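Local coordinates for probable thiosulfate sulfurtransferase (Thermus thermophilus, PDB 2EG4), which probably transfers sulfur from thiosulfate to cyanide, as rhodaneses do, and binds a zinc ion, at residues 151-157 and 218-223; 137-142 and 196-200; 133-138 and 185-191. All coordinates share one frame; numbering follows the deposited sequence.

Contact 1 of 3, residues 151-157 and 218-223; sequences CCPRGGR and MHEWLQ. With ZN (zinc ion), chain C; SO4 (sulfate ion), chain E.
M218 opens the helical side of this contact by reaching the glycine-arginine end of the loop: its chain, bent at chi2 (60°), lays the methyl CE against the backbone of G156 and R157, with M218 CE 3.6 Å from R157 C. An unbranched, flexible thioether can follow such a backbone surface closely. R157 turns its own side chain away, and its NE and NH2 both donate to a sulfate ion. With CG anti to the backbone N (chi1 -172°), the H219 imidazole swings toward the loop, and its ND1 binds the zinc ion at 2.1 Å. The sulfurs of two adjacent cysteines, probably as thiolates, supply two more ligands, C151 SG at 2.4 Å and C152 SG at 2.3 Å from the zinc. L222, wholly apolar, meets three loop residues: its CD1 lies 3.8 Å from C152 CB, its CB meets P153 CD at 3.9 Å, and its CD2 sits over one face of the R154 guanidinium, 3.5 Å from R154 NH1. The face of the cation thus lies against the leucine while its nitrogens bond outside the contact, NH1 weakly to T228 OG1. Q223 ends the interface, its NE2 near C151 O. H192 completes the four-residue site through NE2, giving a Cys2His2 zinc centre that fastens a loop to the helix 217-223 within a rhodanese-like domain.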
loop_
_atom_site.group_PDB
_atom_site.type_symbol
_atom_site.label_atom_id
_atom_site.label_comp_id
_atom_site.label_asym_id
_atom_site.label_seq_id
_atom_site.Cartn_x
_atom_site.Cartn_y
_atom_site.Cartn_z
ATOM N N CYS A 151 12.338 -1.213 -15.750
ATOM C CA CYS A 151 11.671 -2.506 -15.801
ATOM C C CYS A 151 10.439 -2.450 -16.717
ATOM O O CYS A 151 9.834 -3.479 -17.019
ATOM C CB CYS A 151 11.251 -2.926 -14.393
ATOM S SG CYS A 151 10.226 -1.684 -13.579
ATOM N N CYS A 152 10.064 -1.250 -17.159
ATOM C CA CYS A 152 8.891 -1.100 -18.035
ATOM C C CYS A 152 9.273 -0.781 -19.496
ATOM O O CYS A 152 10.353 -0.265 -19.757
ATOM C CB CYS A 152 7.949 -0.012 -17.492
ATOM S SG CYS A 152 6.838 -0.532 -16.101
ATOM N N PRO A 153 8.378 -1.073 -20.459
ATOM C CA PRO A 153 8.620 -0.828 -21.894
ATOM C C PRO A 153 8.726 0.622 -22.358
ATOM O O PRO A 153 9.517 0.932 -23.251
ATOM C CB PRO A 153 7.439 -1.520 -22.575
ATOM C CG PRO A 153 7.051 -2.576 -21.624
ATOM C CD PRO A 153 7.182 -1.908 -20.280
ATOM N N ARG A 154 7.929 1.507 -21.770
ATOM C CA ARG A 154 7.926 2.909 -22.192
ATOM C C ARG A 154 7.185 3.789 -21.200
ATOM O O ARG A 154 6.672 3.301 -20.190
ATOM C CB ARG A 154 7.245 3.016 -23.552
ATOM C CG ARG A 154 5.892 2.341 -23.560
ATOM C CD ARG A 154 5.270 2.321 -24.950
ATOM N NE ARG A 154 4.037 1.543 -24.967
ATOM C CZ ARG A 154 3.004 1.775 -24.162
ATOM N NH1 ARG A 154 3.068 2.766 -23.279
ATOM N NH2 ARG A 154 1.909 1.028 -24.240
ATOM N N GLY A 155 7.140 5.085 -21.491
ATOM C CA GLY A 155 6.439 6.014 -20.628
ATOM C C GLY A 155 4.965 6.069 -20.989
ATOM O O GLY A 155 4.577 5.903 -22.151
ATOM N N GLY A 156 4.120 6.300 -19.997
ATOM C CA GLY A 156 2.705 6.357 -20.300
ATOM C C GLY A 156 1.840 6.345 -19.074
ATOM O O GLY A 156 2.337 6.212 -17.957
ATOM N N ARG A 157 0.540 6.501 -19.303
ATOM C CA ARG A 157 -0.467 6.525 -18.256
ATOM C C ARG A 157 -1.688 5.788 -18.766
ATOM O O ARG A 157 -1.820 5.527 -19.967
ATOM C CB ARG A 157 -0.867 7.970 -17.947
ATOM C CG ARG A 157 -1.415 8.690 -19.175
ATOM C CD ARG A 157 -2.078 10.024 -18.827
ATOM N NE ARG A 157 -2.593 10.702 -20.024
ATOM C CZ ARG A 157 -1.841 11.396 -20.874
ATOM N NH1 ARG A 157 -0.535 11.513 -20.667
ATOM N NH2 ARG A 157 -2.394 11.985 -21.926
ATOM N N MET A 218 0.842 0.589 -13.113
ATOM C CA MET A 218 1.418 0.737 -14.459
ATOM C C MET A 218 2.339 -0.408 -14.916
ATOM O O MET A 218 2.379 -0.746 -16.104
ATOM C CB MET A 218 2.153 2.085 -14.553
ATOM C CG MET A 218 2.040 2.776 -15.906
ATOM S SD MET A 218 0.311 3.166 -16.414
ATOM C CE MET A 218 0.537 3.050 -18.168
ATOM N N HIS A 219 3.078 -1.016 -13.996
ATOM C CA HIS A 219 3.929 -2.128 -14.404
ATOM C C HIS A 219 3.057 -3.242 -14.992
ATOM O O HIS A 219 3.303 -3.711 -16.108
ATOM C CB HIS A 219 4.749 -2.665 -13.218
ATOM C CG HIS A 219 5.770 -3.686 -13.614
ATOM N ND1 HIS A 219 7.045 -3.348 -14.014
ATOM C CD2 HIS A 219 5.691 -5.035 -13.713
ATOM C CE1 HIS A 219 7.708 -4.443 -14.343
ATOM N NE2 HIS A 219 6.910 -5.479 -14.171
ATOM N N GLU A 220 2.018 -3.652 -14.269
ATOM C CA GLU A 220 1.165 -4.710 -14.786
ATOM C C GLU A 220 0.458 -4.269 -16.055
ATOM O O GLU A 220 0.396 -5.011 -17.025
ATOM C CB GLU A 220 0.112 -5.116 -13.770
ATOM C CG GLU A 220 -0.813 -6.171 -14.332
ATOM C CD GLU A 220 -1.972 -6.461 -13.433
ATOM O OE1 GLU A 220 -2.583 -5.496 -12.913
ATOM O OE2 GLU A 220 -2.293 -7.659 -13.258
ATOM N N TRP A 221 -0.055 -3.042 -16.047
ATOM C CA TRP A 221 -0.794 -2.516 -17.192
ATOM C C TRP A 221 0.016 -2.636 -18.476
ATOM O O TRP A 221 -0.503 -3.051 -19.513
ATOM C CB TRP A 221 -1.195 -1.051 -16.927
ATOM C CG TRP A 221 -2.147 -0.459 -17.963
ATOM C CD1 TRP A 221 -1.814 0.180 -19.128
ATOM C CD2 TRP A 221 -3.584 -0.456 -17.903
ATOM N NE1 TRP A 221 -2.961 0.582 -19.799
ATOM C CE2 TRP A 221 -4.057 0.202 -19.070
ATOM C CE3 TRP A 221 -4.514 -0.943 -16.980
ATOM C CZ2 TRP A 221 -5.427 0.381 -19.331
ATOM C CZ3 TRP A 221 -5.875 -0.765 -17.232
ATOM C CH2 TRP A 221 -6.318 -0.104 -18.400
ATOM N N LEU A 222 1.296 -2.296 -18.406
ATOM C CA LEU A 222 2.154 -2.389 -19.585
ATOM C C LEU A 222 2.510 -3.840 -19.926
ATOM O O LEU A 222 2.551 -4.205 -21.094
ATOM C CB LEU A 222 3.434 -1.576 -19.377
ATOM C CG LEU A 222 3.232 -0.051 -19.376
ATOM C CD1 LEU A 222 4.538 0.654 -19.028
ATOM C CD2 LEU A 222 2.725 0.402 -20.762
ATOM N N GLN A 223 2.757 -4.671 -18.919
ATOM C CA GLN A 223 3.080 -6.070 -19.211
ATOM C C GLN A 223 1.928 -6.733 -19.965
ATOM O O GLN A 223 2.138 -7.570 -20.844
ATOM C CB GLN A 223 3.375 -6.831 -17.915
ATOM C CG GLN A 223 4.737 -6.490 -17.317
ATOM C CD GLN A 223 5.874 -6.673 -18.327
ATOM O OE1 GLN A 223 5.972 -7.714 -18.986
ATOM N NE2 GLN A 223 6.740 -5.667 -18.443
HETATM ZN ZN ZN C . 7.977 -1.444 -14.267
HETATM S S SO4 E . -5.931 11.001 -21.982
HETATM O O1 SO4 E . -5.034 11.114 -23.178
HETATM O O2 SO4 E . -6.212 12.361 -21.418
HETATM O O3 SO4 E . -7.220 10.357 -22.397
HETATM O O4 SO4 E . -5.270 10.161 -20.930
#

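Contact 2 of 3, residues 137-142 and 196-200; sequences VRSPEE and RSAVA. With SO4 (sulfate ion), chain D.
E142 OE1 is gripped by three donors: S139 OG at 2.6 Å on its anti lone pair, S139 N from above the carboxylate plane, and R196 NH1 on its syn lone pair. The other oxygen, E142 OE2, takes R196 NH2 at 3.0 Å, again through the syn lone pair. The guanidinium therefore meets the carboxylate end-on, their planes only 16° apart, and both bonds are nearly straight. Glutamate suits this place because it closes a capping box with S139 and still presents two oxygens to the arginine; an alanine here would probably leave R196 without its carboxylate mate, its guanidinium less firmly fixed, and S139 N and OG without their acceptor. The bend at chi3 (-77°) lets R196 NE and NH2 join its backbone N on a sulfate ion, with NH2 2.7 Å from sulfate O2. H192 N, S193 N and A195 N bond it too, consistent with the anion-binding loop of rhodanese-like domains. R138 CG covers one guanidinium face, and a water links R196 NH1 to V137 O. Deeper in, V137 CG2 lies 3.6 Å from S197 N, and CG1 meets the small A200 CB. The contact joins the turn after strand 134-136 and the start of helix 140-143 to helix 195-206, whose A198 packs on helix 73-84.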
loop_
_atom_site.group_PDB
_atom_site.type_symbol
_atom_site.label_atom_id
_atom_site.label_comp_id
_atom_site.label_asym_id
_atom_site.label_seq_id
_atom_site.Cartn_x
_atom_site.Cartn_y
_atom_site.Cartn_z
ATOM N N VAL A 137 -1.031 8.881 -9.171
ATOM C CA VAL A 137 -0.326 9.658 -8.163
ATOM C C VAL A 137 1.158 9.831 -8.395
ATOM O O VAL A 137 1.891 10.280 -7.510
ATOM C CB VAL A 137 -0.604 9.110 -6.730
ATOM C CG1 VAL A 137 -2.120 9.061 -6.481
ATOM C CG2 VAL A 137 0.005 7.719 -6.547
ATOM N N ARG A 138 1.603 9.524 -9.603
ATOM C CA ARG A 138 3.011 9.694 -9.943
ATOM C C ARG A 138 3.297 11.159 -10.262
ATOM O O ARG A 138 2.409 12.017 -10.178
ATOM C CB ARG A 138 3.349 8.830 -11.152
ATOM C CG ARG A 138 3.143 7.334 -10.884
ATOM C CD ARG A 138 3.471 6.512 -12.104
ATOM N NE ARG A 138 2.570 6.892 -13.188
ATOM C CZ ARG A 138 2.780 6.659 -14.478
ATOM N NH1 ARG A 138 3.872 6.028 -14.891
ATOM N NH2 ARG A 138 1.902 7.105 -15.359
ATOM N N SER A 139 4.535 11.456 -10.623
ATOM C CA SER A 139 4.894 12.833 -10.942
ATOM C C SER A 139 4.325 13.201 -12.303
ATOM O O SER A 139 3.974 12.322 -13.090
ATOM C CB SER A 139 6.417 12.982 -10.994
ATOM O OG SER A 139 6.963 12.195 -12.041
ATOM N N PRO A 140 4.220 14.512 -12.594
ATOM C CA PRO A 140 3.699 14.975 -13.883
ATOM C C PRO A 140 4.508 14.400 -15.039
ATOM O O PRO A 140 3.952 14.071 -16.094
ATOM C CB PRO A 140 3.855 16.493 -13.791
ATOM C CG PRO A 140 3.586 16.750 -12.344
ATOM C CD PRO A 140 4.376 15.640 -11.660
ATOM N N GLU A 141 5.822 14.282 -14.845
ATOM C CA GLU A 141 6.703 13.739 -15.889
ATOM C C GLU A 141 6.395 12.273 -16.198
ATOM O O GLU A 141 6.517 11.825 -17.343
ATOM C CB GLU A 141 8.179 13.842 -15.473
ATOM C CG GLU A 141 8.762 15.246 -15.417
ATOM C CD GLU A 141 8.094 16.130 -14.375
ATOM O OE1 GLU A 141 7.720 15.613 -13.294
ATOM O OE2 GLU A 141 7.959 17.352 -14.634
ATOM N N GLU A 142 6.039 11.517 -15.163
ATOM C CA GLU A 142 5.706 10.108 -15.345
ATOM C C GLU A 142 4.342 10.051 -16.024
ATOM O O GLU A 142 4.117 9.263 -16.946
ATOM C CB GLU A 142 5.650 9.391 -13.981
ATOM C CG GLU A 142 7.028 9.158 -13.328
ATOM C CD GLU A 142 6.916 8.829 -11.848
ATOM O OE1 GLU A 142 6.755 9.765 -11.024
ATOM O OE2 GLU A 142 6.970 7.628 -11.510
ATOM N N ARG A 196 3.172 4.329 -3.861
ATOM C CA ARG A 196 2.722 5.678 -3.584
ATOM C C ARG A 196 1.208 5.749 -3.556
ATOM O O ARG A 196 0.626 6.577 -2.842
ATOM C CB ARG A 196 3.271 6.646 -4.614
ATOM C CG ARG A 196 4.748 6.979 -4.436
ATOM C CD ARG A 196 5.255 7.779 -5.634
ATOM N NE ARG A 196 5.479 6.901 -6.781
ATOM C CZ ARG A 196 5.903 7.310 -7.976
ATOM N NH1 ARG A 196 6.135 8.601 -8.201
ATOM N NH2 ARG A 196 6.153 6.418 -8.932
ATOM N N SER A 197 0.554 4.895 -4.346
ATOM C CA SER A 197 -0.898 4.913 -4.356
ATOM C C SER A 197 -1.441 4.333 -3.075
ATOM O O SER A 197 -2.550 4.660 -2.673
ATOM C CB SER A 197 -1.453 4.206 -5.614
ATOM O OG SER A 197 -0.826 2.953 -5.839
ATOM N N ALA A 198 -0.665 3.468 -2.415
ATOM C CA ALA A 198 -1.092 2.917 -1.135
ATOM C C ALA A 198 -1.111 4.080 -0.128
ATOM O O ALA A 198 -1.935 4.119 0.795
ATOM C CB ALA A 198 -0.110 1.854 -0.667
ATOM N N VAL A 199 -0.208 5.031 -0.317
ATOM C CA VAL A 199 -0.153 6.190 0.572
ATOM C C VAL A 199 -1.418 7.021 0.351
ATOM O O VAL A 199 -2.089 7.417 1.296
ATOM C CB VAL A 199 1.088 7.082 0.287
ATOM C CG1 VAL A 199 1.037 8.332 1.207
ATOM C CG2 VAL A 199 2.375 6.329 0.581
ATOM N N ALA A 200 -1.744 7.267 -0.912
ATOM C CA ALA A 200 -2.941 8.054 -1.241
ATOM C C ALA A 200 -4.193 7.320 -0.786
ATOM O O ALA A 200 -5.181 7.943 -0.361
ATOM C CB ALA A 200 -2.980 8.314 -2.723
HETATM S S SO4 D . 5.520 3.325 -6.992
HETATM O O1 SO4 D . 6.996 3.115 -7.160
HETATM O O2 SO4 D . 4.995 4.059 -8.189
HETATM O O3 SO4 D . 4.833 1.997 -6.865
HETATM O O4 SO4 D . 5.267 4.140 -5.757
HETATM O O HOH W 1 4.622 10.714 -7.074
#

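Contact 3 of 3, residues 133-138 and 185-191; sequences LLLDVR and QEVGVYC
L135 CD1 and V187 CG1 meet at 3.5 Å in the apolar centre of two neighbouring parallel strands, 134-136 and 186-190, of the parallel sheet of the second rhodanese-like domain, an alpha/beta fold. On this same face V189 CG1 lies near L135 CB; branched and aliphatic side chains suit such a buried sheet surface. On the face that bears L134, D136 and Y190, G188 has no side chain, and L134 CD2 lies over its backbone, 3.8 Å from G188 C, where a beta carbon would clash. The strands are laced by alternating backbone bonds: G188 N to L133 O, L135 N to G188 O, Y190 N to L135 O, and V137 N to Y190 O at 3.0 Å. Toward the polar edge the Y190 ring, carried back over the neighbouring strand by chi1 of 79°, receives D136 CA over one face in a CH-pi contact. Its hydroxyl accepts from I158 N and is also hydrogen-bonded to S161 OG, two polar partners that make tyrosine suit the place. D136 uses both oxygens on R138: OD1 accepts from R138 N, two residues on, forming an Asx turn, and the guanidinium binds side-on in its own plane, with R138 NE 2.9 Å from D136 OD1 and R138 NH2 2.8 Å from D136 OD2.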
loop_
_atom_site.group_PDB
_atom_site.type_symbol
_atom_site.label_atom_id
_atom_site.label_comp_id
_atom_site.label_asym_id
_atom_site.label_seq_id
_atom_site.Cartn_x
_atom_site.Cartn_y
_atom_site.Cartn_z
ATOM N N LEU A 133 -13.075 7.236 -12.186
ATOM C CA LEU A 133 -12.156 8.238 -11.663
ATOM C C LEU A 133 -10.893 7.615 -11.095
ATOM O O LEU A 133 -10.838 7.232 -9.926
ATOM C CB LEU A 133 -12.841 9.085 -10.595
ATOM C CG LEU A 133 -11.980 10.169 -9.926
ATOM C CD1 LEU A 133 -11.129 10.911 -10.956
ATOM C CD2 LEU A 133 -12.898 11.119 -9.179
ATOM N N LEU A 134 -9.884 7.555 -11.950
ATOM C CA LEU A 134 -8.601 6.984 -11.607
ATOM C C LEU A 134 -7.609 8.098 -11.456
ATOM O O LEU A 134 -7.393 8.864 -12.395
ATOM C CB LEU A 134 -8.083 6.097 -12.730
ATOM C CG LEU A 134 -8.230 4.591 -12.690
ATOM C CD1 LEU A 134 -7.450 4.017 -13.856
ATOM C CD2 LEU A 134 -7.693 4.054 -11.359
ATOM N N LEU A 135 -6.995 8.173 -10.284
ATOM C CA LEU A 135 -5.964 9.166 -10.042
ATOM C C LEU A 135 -4.593 8.511 -10.132
ATOM O O LEU A 135 -4.318 7.515 -9.443
ATOM C CB LEU A 135 -6.118 9.789 -8.651
ATOM C CG LEU A 135 -7.470 10.463 -8.436
ATOM C CD1 LEU A 135 -7.500 11.080 -7.052
ATOM C CD2 LEU A 135 -7.669 11.524 -9.525
ATOM N N ASP A 136 -3.756 9.067 -11.004
ATOM C CA ASP A 136 -2.380 8.621 -11.198
ATOM C C ASP A 136 -1.591 9.494 -10.210
ATOM O O ASP A 136 -1.496 10.722 -10.395
ATOM C CB ASP A 136 -1.965 8.935 -12.624
ATOM C CG ASP A 136 -0.582 8.451 -12.962
ATOM O OD1 ASP A 136 0.282 8.356 -12.058
ATOM O OD2 ASP A 136 -0.362 8.156 -14.156
ATOM N N VAL A 137 -1.031 8.881 -9.171
ATOM C CA VAL A 137 -0.326 9.658 -8.163
ATOM C C VAL A 137 1.158 9.831 -8.395
ATOM O O VAL A 137 1.891 10.280 -7.510
ATOM C CB VAL A 137 -0.604 9.110 -6.730
ATOM C CG1 VAL A 137 -2.120 9.061 -6.481
ATOM C CG2 VAL A 137 0.005 7.719 -6.547
ATOM N N ARG A 138 1.603 9.524 -9.603
ATOM C CA ARG A 138 3.011 9.694 -9.943
ATOM C C ARG A 138 3.297 11.159 -10.262
ATOM O O ARG A 138 2.409 12.017 -10.178
ATOM C CB ARG A 138 3.349 8.830 -11.152
ATOM C CG ARG A 138 3.143 7.334 -10.884
ATOM C CD ARG A 138 3.471 6.512 -12.104
ATOM N NE ARG A 138 2.570 6.892 -13.188
ATOM C CZ ARG A 138 2.780 6.659 -14.478
ATOM N NH1 ARG A 138 3.872 6.028 -14.891
ATOM N NH2 ARG A 138 1.902 7.105 -15.359
ATOM N N GLN A 185 -17.168 9.238 -2.069
ATOM C CA GLN A 185 -16.850 9.124 -3.487
ATOM C C GLN A 185 -15.872 8.000 -3.807
ATOM O O GLN A 185 -14.872 7.827 -3.109
ATOM C CB GLN A 185 -16.263 10.440 -4.007
ATOM C CG GLN A 185 -15.992 10.440 -5.501
ATOM C CD GLN A 185 -15.827 11.838 -6.063
ATOM O OE1 GLN A 185 -15.923 12.826 -5.334
ATOM N NE2 GLN A 185 -15.580 11.930 -7.370
ATOM N N GLU A 186 -16.170 7.256 -4.869
ATOM C CA GLU A 186 -15.322 6.155 -5.323
ATOM C C GLU A 186 -14.151 6.725 -6.107
ATOM O O GLU A 186 -14.336 7.399 -7.120
ATOM C CB GLU A 186 -16.103 5.213 -6.240
ATOM C CG GLU A 186 -17.169 4.396 -5.550
ATOM C CD GLU A 186 -16.590 3.306 -4.664
ATOM O OE1 GLU A 186 -15.522 2.751 -5.019
ATOM O OE2 GLU A 186 -17.209 3.002 -3.624
ATOM N N VAL A 187 -12.943 6.438 -5.650
ATOM C CA VAL A 187 -11.756 6.945 -6.322
ATOM C C VAL A 187 -10.753 5.813 -6.409
ATOM O O VAL A 187 -10.557 5.093 -5.439
ATOM C CB VAL A 187 -11.114 8.083 -5.516
ATOM C CG1 VAL A 187 -9.947 8.691 -6.301
ATOM C CG2 VAL A 187 -12.166 9.140 -5.195
ATOM N N GLY A 188 -10.156 5.649 -7.577
ATOM C CA GLY A 188 -9.151 4.617 -7.747
ATOM C C GLY A 188 -7.822 5.345 -7.785
ATOM O O GLY A 188 -7.749 6.504 -8.201
ATOM N N VAL A 189 -6.773 4.696 -7.294
ATOM C CA VAL A 189 -5.462 5.309 -7.317
ATOM C C VAL A 189 -4.447 4.305 -7.820
ATOM O O VAL A 189 -4.575 3.112 -7.556
ATOM C CB VAL A 189 -5.015 5.794 -5.909
ATOM C CG1 VAL A 189 -5.802 7.049 -5.509
ATOM C CG2 VAL A 189 -5.234 4.719 -4.882
ATOM N N TYR A 190 -3.454 4.777 -8.564
ATOM C CA TYR A 190 -2.424 3.868 -9.062
ATOM C C TYR A 190 -1.110 4.598 -9.295
ATOM O O TYR A 190 -1.042 5.833 -9.246
ATOM C CB TYR A 190 -2.887 3.207 -10.376
ATOM C CG TYR A 190 -2.735 4.086 -11.602
ATOM C CD1 TYR A 190 -1.553 4.088 -12.332
ATOM C CD2 TYR A 190 -3.785 4.890 -12.040
ATOM C CE1 TYR A 190 -1.405 4.855 -13.480
ATOM C CE2 TYR A 190 -3.652 5.676 -13.203
ATOM C CZ TYR A 190 -2.463 5.649 -13.914
ATOM O OH TYR A 190 -2.289 6.382 -15.066
ATOM N N CYS A 191 -0.051 3.823 -9.505
ATOM C CA CYS A 191 1.268 4.378 -9.805
ATOM C C CYS A 191 2.082 3.312 -10.528
ATOM O O CYS A 191 1.563 2.727 -11.468
ATOM C CB CYS A 191 1.960 4.872 -8.536
ATOM S SG CYS A 191 2.050 3.685 -7.197
#

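Overall arrangement
After the first rhodanese-like domain, the chain reaches strand 134-136, which contact 3 pairs with strand 186-190, closing a loop of 46 residues. The turn that follows passes directly into contact 2, whose later partner is helix 195-206; contacts 2 and 3 share V137 and R138, and their later segments lie on strand 186-190 and the helix 195-206 that follows it. Contact 1 begins inside these loops, at 151-157, but closes beyond them at helix 217-223, so it crosses both rather than nesting. R138 NH2 bonds G156 O, and M218 N probably bonds C191 O, tying the zinc-bearing loop and last helix to the sheet and the turn beside it.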